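Salmonella plasmid virulence: SpvB (Salmonella typhimurium, PDB 6P0X) is the N-terminal domain of a secreted virulence toxin that probably ADP-ribosylates an arginine of host actin, using NAD(+). Local coordinates at residues A188-N193 with L282-R287; G217-A222 with A234-F239; R308-Y313 with R326-E331. One frame throughout, in Å; residues are numbered along the deposited sequence.

Contact 1 (A188-N193 with L282-R287); sequences AENGDN and LHRLCR
Arg284 and Glu189 form a buried salt bridge that joins two loops of this strand-rich N-terminal domain, one following strand 181-188, the other following strand 280-282. The first loop contains an Asx turn, in which Asn190 OD1 accepts from the backbone N of Asp192 and also from Trp264 NE1, and the arginine inserts its guanidinium against that turn. The two charged groups are not coplanar: carboxylate and guanidinium planes stand 49° apart. Arg284 NE nevertheless reaches Glu189 OE2 at 2.6 Å, lying on the syn lone pair of that oxygen and within the guanidinium plane. The anti lone pair of OE2 takes the backbone N of Asn190, so one oxygen is gripped from two directions. With CG of Glu189 anti to the backbone N (chi1 178°) and the chain then bent at chi2, OE1 comes to the second loop and accepts from His283 N at 2.7 Å, met from above the carboxylate plane. Tyr210 also bonds OE1, so both oxygens of this buried group are satisfied.

The far end of the guanidinium is occupied by backbone carbonyls. Arg284 NH1 donates to Asn190 O from well above the carbonyl plane, whereas the partner stays close to the guanidinium plane. His283 CB lies over one guanidinium face, offset toward its rim, and Trp264 makes a cation-pi contact with Arg284. A further bond, from NH2 to Leu265 O, helps fix the group's rotation. At the tip, Arg284 NH1 and NH2 both donate to Asp192 O, each at 3.0 Å, in an end-on fork onto one atom.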
loop_
_atom_site.group_PDB
_atom_site.type_symbol
_atom_site.label_atom_id
_atom_site.label_comp_id
_atom_site.label_asym_id
_atom_site.label_seq_id
_atom_site.Cartn_x
_atom_site.Cartn_y
_atom_site.Cartn_z
ATOM N N ALA A 188 -0.085 -10.544 -1.034
ATOM C CA ALA A 188 1.271 -11.053 -1.168
ATOM C C ALA A 188 1.426 -11.824 -2.472
ATOM O O ALA A 188 0.542 -12.591 -2.866
ATOM C CB ALA A 188 1.617 -11.957 0.014
ATOM N N GLU A 189 2.560 -11.625 -3.135
ATOM C CA GLU A 189 2.850 -12.371 -4.352
ATOM C C GLU A 189 2.980 -13.859 -4.037
ATOM O O GLU A 189 3.399 -14.253 -2.946
ATOM C CB GLU A 189 4.129 -11.839 -5.003
ATOM C CG GLU A 189 4.574 -12.578 -6.263
ATOM C CD GLU A 189 3.657 -12.361 -7.444
ATOM O OE1 GLU A 189 3.957 -11.473 -8.271
ATOM O OE2 GLU A 189 2.641 -13.079 -7.549
ATOM N N ASN A 190 2.593 -14.694 -4.994
ATOM C CA ASN A 190 2.688 -16.141 -4.837
ATOM C C ASN A 190 3.037 -16.742 -6.195
ATOM O O ASN A 190 3.449 -16.037 -7.125
ATOM C CB ASN A 190 1.392 -16.702 -4.231
ATOM C CG ASN A 190 0.160 -16.371 -5.056
ATOM O OD1 ASN A 190 0.193 -16.381 -6.285
ATOM N ND2 ASN A 190 -0.940 -16.077 -4.375
ATOM N N GLY A 191 2.860 -18.055 -6.330
ATOM C CA GLY A 191 3.238 -18.735 -7.553
ATOM C C GLY A 191 2.079 -19.185 -8.419
ATOM O O GLY A 191 2.258 -20.025 -9.305
ATOM N N ASP A 192 0.893 -18.624 -8.186
ATOM C CA ASP A 192 -0.279 -18.987 -8.974
ATOM C C ASP A 192 -0.021 -18.765 -10.458
ATOM O O ASP A 192 0.432 -17.692 -10.869
ATOM C CB ASP A 192 -1.496 -18.175 -8.531
ATOM C CG ASP A 192 -1.896 -18.454 -7.100
ATOM O OD1 ASP A 192 -1.344 -19.399 -6.498
ATOM O OD2 ASP A 192 -2.769 -17.728 -6.577
ATOM N N ASN A 193 -0.297 -19.797 -11.255
ATOM C CA ASN A 193 -0.169 -19.770 -12.711
ATOM C C ASN A 193 1.267 -19.543 -13.169
ATOM O O ASN A 193 1.497 -19.097 -14.298
ATOM C CB ASN A 193 -1.092 -18.711 -13.328
ATOM C CG ASN A 193 -2.552 -18.961 -13.012
ATOM O OD1 ASN A 193 -3.046 -20.080 -13.150
ATOM N ND2 ASN A 193 -3.249 -17.918 -12.571
ATOM N N LEU A 282 8.227 -9.953 -9.264
ATOM C CA LEU A 282 6.918 -9.473 -9.695
ATOM C C LEU A 282 6.403 -10.353 -10.825
ATOM O O LEU A 282 7.038 -10.453 -11.881
ATOM C CB LEU A 282 6.974 -8.011 -10.142
ATOM C CG LEU A 282 6.884 -6.960 -9.033
ATOM C CD1 LEU A 282 8.235 -6.775 -8.354
ATOM C CD2 LEU A 282 6.356 -5.639 -9.576
ATOM N N HIS A 283 5.246 -10.976 -10.604
ATOM C CA HIS A 283 4.591 -11.797 -11.612
ATOM C C HIS A 283 3.284 -11.196 -12.101
ATOM O O HIS A 283 2.671 -11.751 -13.020
ATOM C CB HIS A 283 4.312 -13.202 -11.059
ATOM C CG HIS A 283 5.534 -14.052 -10.894
ATOM N ND1 HIS A 283 6.231 -14.570 -11.964
ATOM C CD2 HIS A 283 6.169 -14.493 -9.782
ATOM C CE1 HIS A 283 7.249 -15.287 -11.520
ATOM N NE2 HIS A 283 7.235 -15.255 -10.198
ATOM N N ARG A 284 2.835 -10.088 -11.520
ATOM C CA ARG A 284 1.479 -9.610 -11.731
ATOM C C ARG A 284 1.471 -8.268 -12.450
ATOM O O ARG A 284 2.415 -7.475 -12.348
ATOM C CB ARG A 284 0.724 -9.482 -10.397
ATOM C CG ARG A 284 0.821 -10.713 -9.504
ATOM C CD ARG A 284 0.517 -11.997 -10.267
ATOM N NE ARG A 284 1.076 -13.164 -9.587
ATOM C CZ ARG A 284 0.944 -14.417 -10.012
ATOM N NH1 ARG A 284 1.494 -15.411 -9.326
ATOM N NH2 ARG A 284 0.260 -14.682 -11.118
ATOM N N LEU A 285 0.382 -8.037 -13.180
ATOM C CA LEU A 285 0.064 -6.761 -13.804
ATOM C C LEU A 285 -1.353 -6.391 -13.411
ATOM O O LEU A 285 -2.262 -7.223 -13.511
ATOM C CB LEU A 285 0.157 -6.826 -15.330
ATOM C CG LEU A 285 1.510 -6.736 -16.018
ATOM C CD1 LEU A 285 1.385 -7.314 -17.417
ATOM C CD2 LEU A 285 1.976 -5.291 -16.071
ATOM N N CYS A 286 -1.546 -5.157 -12.962
ATOM C CA CYS A 286 -2.897 -4.697 -12.679
ATOM C C CYS A 286 -3.654 -4.538 -13.991
ATOM O O CYS A 286 -3.274 -3.731 -14.846
ATOM C CB CYS A 286 -2.881 -3.387 -11.899
ATOM S SG CYS A 286 -4.540 -2.711 -11.635
ATOM N N ARG A 287 -4.721 -5.315 -14.151
ATOM C CA ARG A 287 -5.499 -5.275 -15.378
ATOM C C ARG A 287 -6.659 -4.296 -15.306
ATOM O O ARG A 287 -7.094 -3.795 -16.350
ATOM C CB ARG A 287 -6.042 -6.667 -15.715
ATOM C CG ARG A 287 -5.017 -7.786 -15.623
ATOM C CD ARG A 287 -3.788 -7.489 -16.466
ATOM N NE ARG A 287 -2.698 -8.412 -16.161
ATOM C CZ ARG A 287 -2.225 -9.323 -17.005
ATOM N NH1 ARG A 287 -2.737 -9.436 -18.224
ATOM N NH2 ARG A 287 -1.229 -10.118 -16.632
#

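Contact 2 (G217-A222 with A234-F239); sequences GNATPA and AVQWLF
This is a short antiparallel pairing at the surface of the domain, where the end of strand 215-218 meets the start of strand 237-244, closing the loop that connects them. Asn218 and Trp237 form the non-hydrogen-bonded pair, with CA atoms 4.7 Å apart, and a backbone bond lies to either side of it. Leu238 N donates to Gly217 O at 3.0 Å, and Ala219 N donates to Gln236 O at 3.0 Å. Between them Asn218 CA makes a CA-H...O contact with Gln236 O at 3.5 Å. The second chain turns a corner at Leu238, beyond which Phe239 still bonds the backbone of Tyr216.

Asn218 and Trp237 point to the same face. Asn218 CB approaches the six-membered part of the indole at CZ3, 4.0 Å away, while the amide plane is turned 84° from the ring. Trp237 CG sits beside its backbone N (chi1 -56°), which brings CE3 and CZ3 back toward Asn218, and Val235 CG2 lies over one ring face. Around the corner, Phe239 CD2 comes to 3.9 Å from Gly217 CA, so a ring carbon lies close against the Gly217 backbone. Among the outer residues, Ala219 CB touches the extended Gln236 chain at OE1, 3.7 Å away.

The polar end of Asn218 serves its own side of the pairing. Its OD1 accepts from His181 N, while ND2 donates to Thr220 O and to Gly179 O. The chemistry therefore implies division of labour: main-chain bonds and carbon contacts join the two segments, whereas the Asn218 amide binds the departing loop to Gly179 and to the start of strand 181-188.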
loop_
_atom_site.group_PDB
_atom_site.type_symbol
_atom_site.label_atom_id
_atom_site.label_comp_id
_atom_site.label_asym_id
_atom_site.label_seq_id
_atom_site.Cartn_x
_atom_site.Cartn_y
_atom_site.Cartn_z
ATOM N N GLY A 217 -15.237 5.405 3.539
ATOM C CA GLY A 217 -16.625 5.732 3.788
ATOM C C GLY A 217 -17.230 4.832 4.844
ATOM O O GLY A 217 -18.241 4.165 4.599
ATOM N N ASN A 218 -16.611 4.796 6.024
ATOM C CA ASN A 218 -17.148 3.996 7.115
ATOM C C ASN A 218 -18.523 4.515 7.520
ATOM O O ASN A 218 -18.771 5.723 7.530
ATOM C CB ASN A 218 -16.195 4.013 8.312
ATOM C CG ASN A 218 -15.609 5.386 8.571
ATOM O OD1 ASN A 218 -14.791 5.882 7.794
ATOM N ND2 ASN A 218 -16.022 6.008 9.668
ATOM N N ALA A 219 -19.421 3.580 7.840
ATOM C CA ALA A 219 -20.812 3.929 8.113
ATOM C C ALA A 219 -20.930 4.888 9.292
ATOM O O ALA A 219 -21.638 5.899 9.217
ATOM C CB ALA A 219 -21.625 2.659 8.363
ATOM N N THR A 220 -20.248 4.584 10.397
ATOM C CA THR A 220 -20.325 5.436 11.572
ATOM C C THR A 220 -18.944 5.959 11.952
ATOM O O THR A 220 -17.951 5.231 11.842
ATOM C CB THR A 220 -20.930 4.678 12.765
ATOM O OG1 THR A 220 -20.169 3.490 13.015
ATOM C CG2 THR A 220 -22.369 4.290 12.471
ATOM N N PRO A 221 -18.851 7.211 12.398
ATOM C CA PRO A 221 -17.541 7.788 12.714
ATOM C C PRO A 221 -16.884 7.106 13.904
ATOM O O PRO A 221 -17.543 6.688 14.858
ATOM C CB PRO A 221 -17.865 9.253 13.032
ATOM C CG PRO A 221 -19.198 9.502 12.401
ATOM C CD PRO A 221 -19.932 8.204 12.507
ATOM N N ALA A 222 -15.559 7.001 13.832
ATOM C CA ALA A 222 -14.753 6.453 14.915
ATOM C C ALA A 222 -13.455 7.240 15.008
ATOM O O ALA A 222 -12.748 7.396 14.006
ATOM C CB ALA A 222 -14.462 4.964 14.696
ATOM N N ALA A 234 -13.335 -4.504 11.642
ATOM C CA ALA A 234 -14.667 -5.085 11.486
ATOM C C ALA A 234 -15.694 -3.956 11.502
ATOM O O ALA A 234 -16.378 -3.708 12.495
ATOM C CB ALA A 234 -14.936 -6.121 12.574
ATOM N N VAL A 235 -15.787 -3.247 10.375
ATOM C CA VAL A 235 -16.716 -2.134 10.211
ATOM C C VAL A 235 -17.391 -2.253 8.849
ATOM O O VAL A 235 -16.945 -2.989 7.968
ATOM C CB VAL A 235 -16.023 -0.759 10.333
ATOM C CG1 VAL A 235 -15.239 -0.659 11.631
ATOM C CG2 VAL A 235 -15.126 -0.513 9.139
ATOM N N GLN A 236 -18.476 -1.500 8.684
ATOM C CA GLN A 236 -19.204 -1.456 7.423
ATOM C C GLN A 236 -18.630 -0.347 6.548
ATOM O O GLN A 236 -18.669 0.831 6.922
ATOM C CB GLN A 236 -20.695 -1.226 7.667
ATOM C CG GLN A 236 -21.488 -0.928 6.403
ATOM C CD GLN A 236 -22.928 -0.551 6.698
ATOM O OE1 GLN A 236 -23.359 -0.555 7.851
ATOM N NE2 GLN A 236 -23.681 -0.222 5.652
ATOM N N TRP A 237 -18.118 -0.723 5.382
ATOM C CA TRP A 237 -17.622 0.235 4.406
ATOM C C TRP A 237 -18.673 0.462 3.331
ATOM O O TRP A 237 -19.357 -0.476 2.910
ATOM C CB TRP A 237 -16.326 -0.252 3.758
ATOM C CG TRP A 237 -15.224 -0.562 4.719
ATOM C CD1 TRP A 237 -14.826 -1.798 5.138
ATOM C CD2 TRP A 237 -14.365 0.379 5.374
ATOM N NE1 TRP A 237 -13.774 -1.685 6.014
ATOM C CE2 TRP A 237 -13.471 -0.359 6.175
ATOM C CE3 TRP A 237 -14.265 1.773 5.361
ATOM C CZ2 TRP A 237 -12.493 0.251 6.957
ATOM C CZ3 TRP A 237 -13.292 2.377 6.137
ATOM C CH2 TRP A 237 -12.420 1.617 6.925
ATOM N N LEU A 238 -18.791 1.710 2.884
ATOM C CA LEU A 238 -19.692 2.045 1.790
ATOM C C LEU A 238 -19.023 1.988 0.424
ATOM O O LEU A 238 -19.718 1.799 -0.580
ATOM C CB LEU A 238 -20.290 3.438 2.007
ATOM C CG LEU A 238 -21.166 3.592 3.254
ATOM C CD1 LEU A 238 -21.794 4.976 3.308
ATOM C CD2 LEU A 238 -22.232 2.507 3.300
ATOM N N PHE A 239 -17.699 2.142 0.360
ATOM C CA PHE A 239 -16.982 2.258 -0.903
ATOM C C PHE A 239 -15.767 1.343 -0.905
ATOM O O PHE A 239 -15.052 1.245 0.097
ATOM C CB PHE A 239 -16.538 3.707 -1.155
ATOM C CG PHE A 239 -17.637 4.718 -0.977
ATOM C CD1 PHE A 239 -18.721 4.745 -1.841
ATOM C CD2 PHE A 239 -17.588 5.642 0.054
ATOM C CE1 PHE A 239 -19.734 5.675 -1.679
ATOM C CE2 PHE A 239 -18.599 6.575 0.220
ATOM C CZ PHE A 239 -19.670 6.591 -0.648
#

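Contact 3 (R308-Y313 with R326-E331); sequences RLLLEY and RTLAYE. With AKR (acrylic acid), chain E.
Arg308 to Leu310 pair with Arg326 to Leu328 as neighbouring strands of a beta hairpin, their short axes 4.5 Å apart at closest and at 139° between N-to-C directions. Four backbone hydrogen bonds define the register. Arg308 and Leu328 exchange two, with Leu328 N to Arg308 O at 2.8 Å; Leu310 and Arg326 exchange the other two, with Leu310 N to Arg326 O also at 2.8 Å. Leu309 and Thr327 form the non-hydrogen-bonded pair between them.

Apolar contacts lie on both faces. On one, Leu328 CD1 comes alongside Leu310 CB at 3.7 Å. On the other, Leu309 CD1 meets Thr327 CG2 at 3.8 Å.

The polar side-chain bond runs from paired Arg308 to Tyr330, just beyond the ladder. Arg308 is extended from CG to NE, with CG anti to the backbone N (chi1 172°), and this length lets NH1 donate a hydrogen bond to Tyr330 OH, 2.6 Å away and somewhat tilted from the guanidinium plane. Ring and guanidinium planes are 36° apart. The hydroxyl also bonds Pro252 O, and Arg308 NH1 bonds Asp251 O, so both residues meet the same loop. Glu312 OE2 and Arg326 NE are opposite charges 4.2 Å apart, beyond a salt bridge. Separately, Glu312 OE2 closely approaches atom O of the acrylic acid, at 3.0 Å.

The other edge of strand 304-314 pairs with strand 288-293, through backbone bonds between Leu309 and Val289, placing the 304-314 strand between 288-293 and 321-328.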
loop_
_atom_site.group_PDB
_atom_site.type_symbol
_atom_site.label_atom_id
_atom_site.label_comp_id
_atom_site.label_asym_id
_atom_site.label_seq_id
_atom_site.Cartn_x
_atom_site.Cartn_y
_atom_site.Cartn_z
ATOM N N ARG A 308 -15.665 0.792 -14.175
ATOM C CA ARG A 308 -14.619 -0.186 -14.464
ATOM C C ARG A 308 -13.575 0.467 -15.358
ATOM O O ARG A 308 -13.827 0.685 -16.544
ATOM C CB ARG A 308 -15.208 -1.426 -15.144
ATOM C CG ARG A 308 -14.175 -2.422 -15.651
ATOM C CD ARG A 308 -14.841 -3.581 -16.364
ATOM N NE ARG A 308 -13.936 -4.718 -16.506
ATOM C CZ ARG A 308 -14.218 -5.817 -17.199
ATOM N NH1 ARG A 308 -15.383 -5.936 -17.817
ATOM N NH2 ARG A 308 -13.333 -6.802 -17.274
ATOM N N LEU A 309 -12.400 0.764 -14.811
ATOM C CA LEU A 309 -11.285 1.242 -15.616
ATOM C C LEU A 309 -10.530 0.019 -16.117
ATOM O O LEU A 309 -9.876 -0.681 -15.334
ATOM C CB LEU A 309 -10.377 2.166 -14.807
ATOM C CG LEU A 309 -9.054 2.557 -15.475
ATOM C CD1 LEU A 309 -9.296 3.323 -16.768
ATOM C CD2 LEU A 309 -8.166 3.359 -14.528
ATOM N N LEU A 310 -10.628 -0.235 -17.418
ATOM C CA LEU A 310 -10.002 -1.376 -18.067
ATOM C C LEU A 310 -8.749 -0.912 -18.788
ATOM O O LEU A 310 -8.789 0.052 -19.568
ATOM C CB LEU A 310 -10.956 -2.051 -19.053
ATOM C CG LEU A 310 -10.478 -3.406 -19.588
ATOM C CD1 LEU A 310 -10.114 -4.360 -18.454
ATOM C CD2 LEU A 310 -11.523 -4.028 -20.511
ATOM N N LEU A 311 -7.647 -1.600 -18.506
ATOM C CA LEU A 311 -6.330 -1.300 -19.039
ATOM C C LEU A 311 -5.955 -2.360 -20.063
ATOM O O LEU A 311 -6.123 -3.558 -19.814
ATOM C CB LEU A 311 -5.293 -1.264 -17.917
ATOM C CG LEU A 311 -5.639 -0.411 -16.692
ATOM C CD1 LEU A 311 -4.634 -0.640 -15.571
ATOM C CD2 LEU A 311 -5.725 1.068 -17.048
ATOM N N GLU A 312 -5.469 -1.920 -21.217
ATOM C CA GLU A 312 -4.972 -2.799 -22.264
ATOM C C GLU A 312 -3.468 -2.608 -22.385
ATOM O O GLU A 312 -2.989 -1.465 -22.468
ATOM C CB GLU A 312 -5.656 -2.504 -23.601
ATOM C CG GLU A 312 -7.173 -2.568 -23.559
ATOM C CD GLU A 312 -7.802 -2.285 -24.910
ATOM O OE1 GLU A 312 -7.334 -2.860 -25.916
ATOM O OE2 GLU A 312 -8.760 -1.487 -24.965
ATOM N N TYR A 313 -2.742 -3.725 -22.440
ATOM C CA TYR A 313 -1.288 -3.746 -22.441
ATOM C C TYR A 313 -0.765 -4.387 -23.715
ATOM O O TYR A 313 -1.406 -5.266 -24.300
ATOM C CB TYR A 313 -0.727 -4.548 -21.260
ATOM C CG TYR A 313 -0.907 -3.923 -19.902
ATOM C CD1 TYR A 313 0.016 -3.010 -19.410
ATOM C CD2 TYR A 313 -1.982 -4.269 -19.097
ATOM C CE1 TYR A 313 -0.137 -2.445 -18.163
ATOM C CE2 TYR A 313 -2.143 -3.711 -17.850
ATOM C CZ TYR A 313 -1.218 -2.798 -17.387
ATOM O OH TYR A 313 -1.372 -2.237 -16.143
ATOM N N ARG A 326 -9.831 2.657 -20.745
ATOM C CA ARG A 326 -11.159 3.261 -20.841
ATOM C C ARG A 326 -12.016 2.811 -19.669
ATOM O O ARG A 326 -11.773 1.760 -19.075
ATOM C CB ARG A 326 -11.846 2.913 -22.166
ATOM C CG ARG A 326 -11.541 1.519 -22.654
ATOM C CD ARG A 326 -12.794 0.700 -22.823
ATOM N NE ARG A 326 -12.477 -0.634 -23.317
ATOM C CZ ARG A 326 -13.359 -1.452 -23.879
ATOM N NH1 ARG A 326 -14.620 -1.071 -24.029
ATOM N NH2 ARG A 326 -12.977 -2.651 -24.300
ATOM N N THR A 327 -13.036 3.610 -19.348
ATOM C CA THR A 327 -13.914 3.331 -18.213
ATOM C C THR A 327 -15.279 2.899 -18.736
ATOM O O THR A 327 -16.003 3.695 -19.344
ATOM C CB THR A 327 -14.048 4.544 -17.296
ATOM O OG1 THR A 327 -14.517 5.668 -18.051
ATOM C CG2 THR A 327 -12.716 4.876 -16.648
ATOM N N LEU A 328 -15.619 1.640 -18.486
ATOM C CA LEU A 328 -16.902 1.058 -18.840
ATOM C C LEU A 328 -17.892 1.122 -17.680
ATOM O O LEU A 328 -17.515 1.125 -16.499
ATOM C CB LEU A 328 -16.731 -0.399 -19.279
ATOM C CG LEU A 328 -15.750 -0.740 -20.407
ATOM C CD1 LEU A 328 -14.354 -0.982 -19.853
ATOM C CD2 LEU A 328 -16.219 -1.946 -21.218
ATOM N N ALA A 329 -19.174 1.201 -18.045
ATOM C CA ALA A 329 -20.309 1.106 -17.137
ATOM C C ALA A 329 -21.243 0.017 -17.655
ATOM O O ALA A 329 -21.377 -0.172 -18.866
ATOM C CB ALA A 329 -21.062 2.435 -17.011
ATOM N N TYR A 330 -21.905 -0.696 -16.739
ATOM C CA TYR A 330 -22.787 -1.819 -17.087
ATOM C C TYR A 330 -24.153 -1.550 -16.450
ATOM O O TYR A 330 -24.460 -2.043 -15.366
ATOM C CB TYR A 330 -22.204 -3.146 -16.593
ATOM C CG TYR A 330 -20.896 -3.528 -17.241
ATOM C CD1 TYR A 330 -19.700 -2.976 -16.801
ATOM C CD2 TYR A 330 -20.848 -4.469 -18.263
ATOM C CE1 TYR A 330 -18.497 -3.320 -17.380
ATOM C CE2 TYR A 330 -19.646 -4.825 -18.847
ATOM C CZ TYR A 330 -18.472 -4.248 -18.403
ATOM O OH TYR A 330 -17.270 -4.598 -18.983
ATOM N N GLU A 331 -24.966 -0.738 -17.114
ATOM C CA GLU A 331 -26.297 -0.407 -16.604
ATOM C C GLU A 331 -27.428 -1.131 -17.325
ATOM O O GLU A 331 -27.600 -0.974 -18.530
ATOM C CB GLU A 331 -26.507 1.102 -16.676
HETATM C CA AKR E . -7.896 -0.043 -29.173
HETATM C CB AKR E . -7.883 0.541 -30.355
HETATM C C AKR E . -9.219 -0.282 -28.446
HETATM O O AKR E . -9.441 0.253 -27.327
HETATM O OXT AKR E . -10.094 -1.019 -28.971
#

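Overall arrangement
From the N terminus, strand 181-188 leads into the first segment of contact 1, whose partner at 282-287 closes a long loop. Contact 2 is nested within that loop: 217-222 and 234-239 close a short excursion between strands 215-218 and 237-244. Contact 3 follows in series, closing the hairpin of strands 304-314 and 321-328 near the C-terminal end of the modelled chain. Contacts 1 and 3 touch through Cys286 O and Tyr313 OH, 2.7 Å apart, and through Arg287 O and Leu311 N. Contact 2 stays apart, its nearest atoms about 16 Å from contact 1 and about 13 Å from contact 3, yet strands 237-244, 288-293 and 304-314 pair successively, linking it to the hairpin.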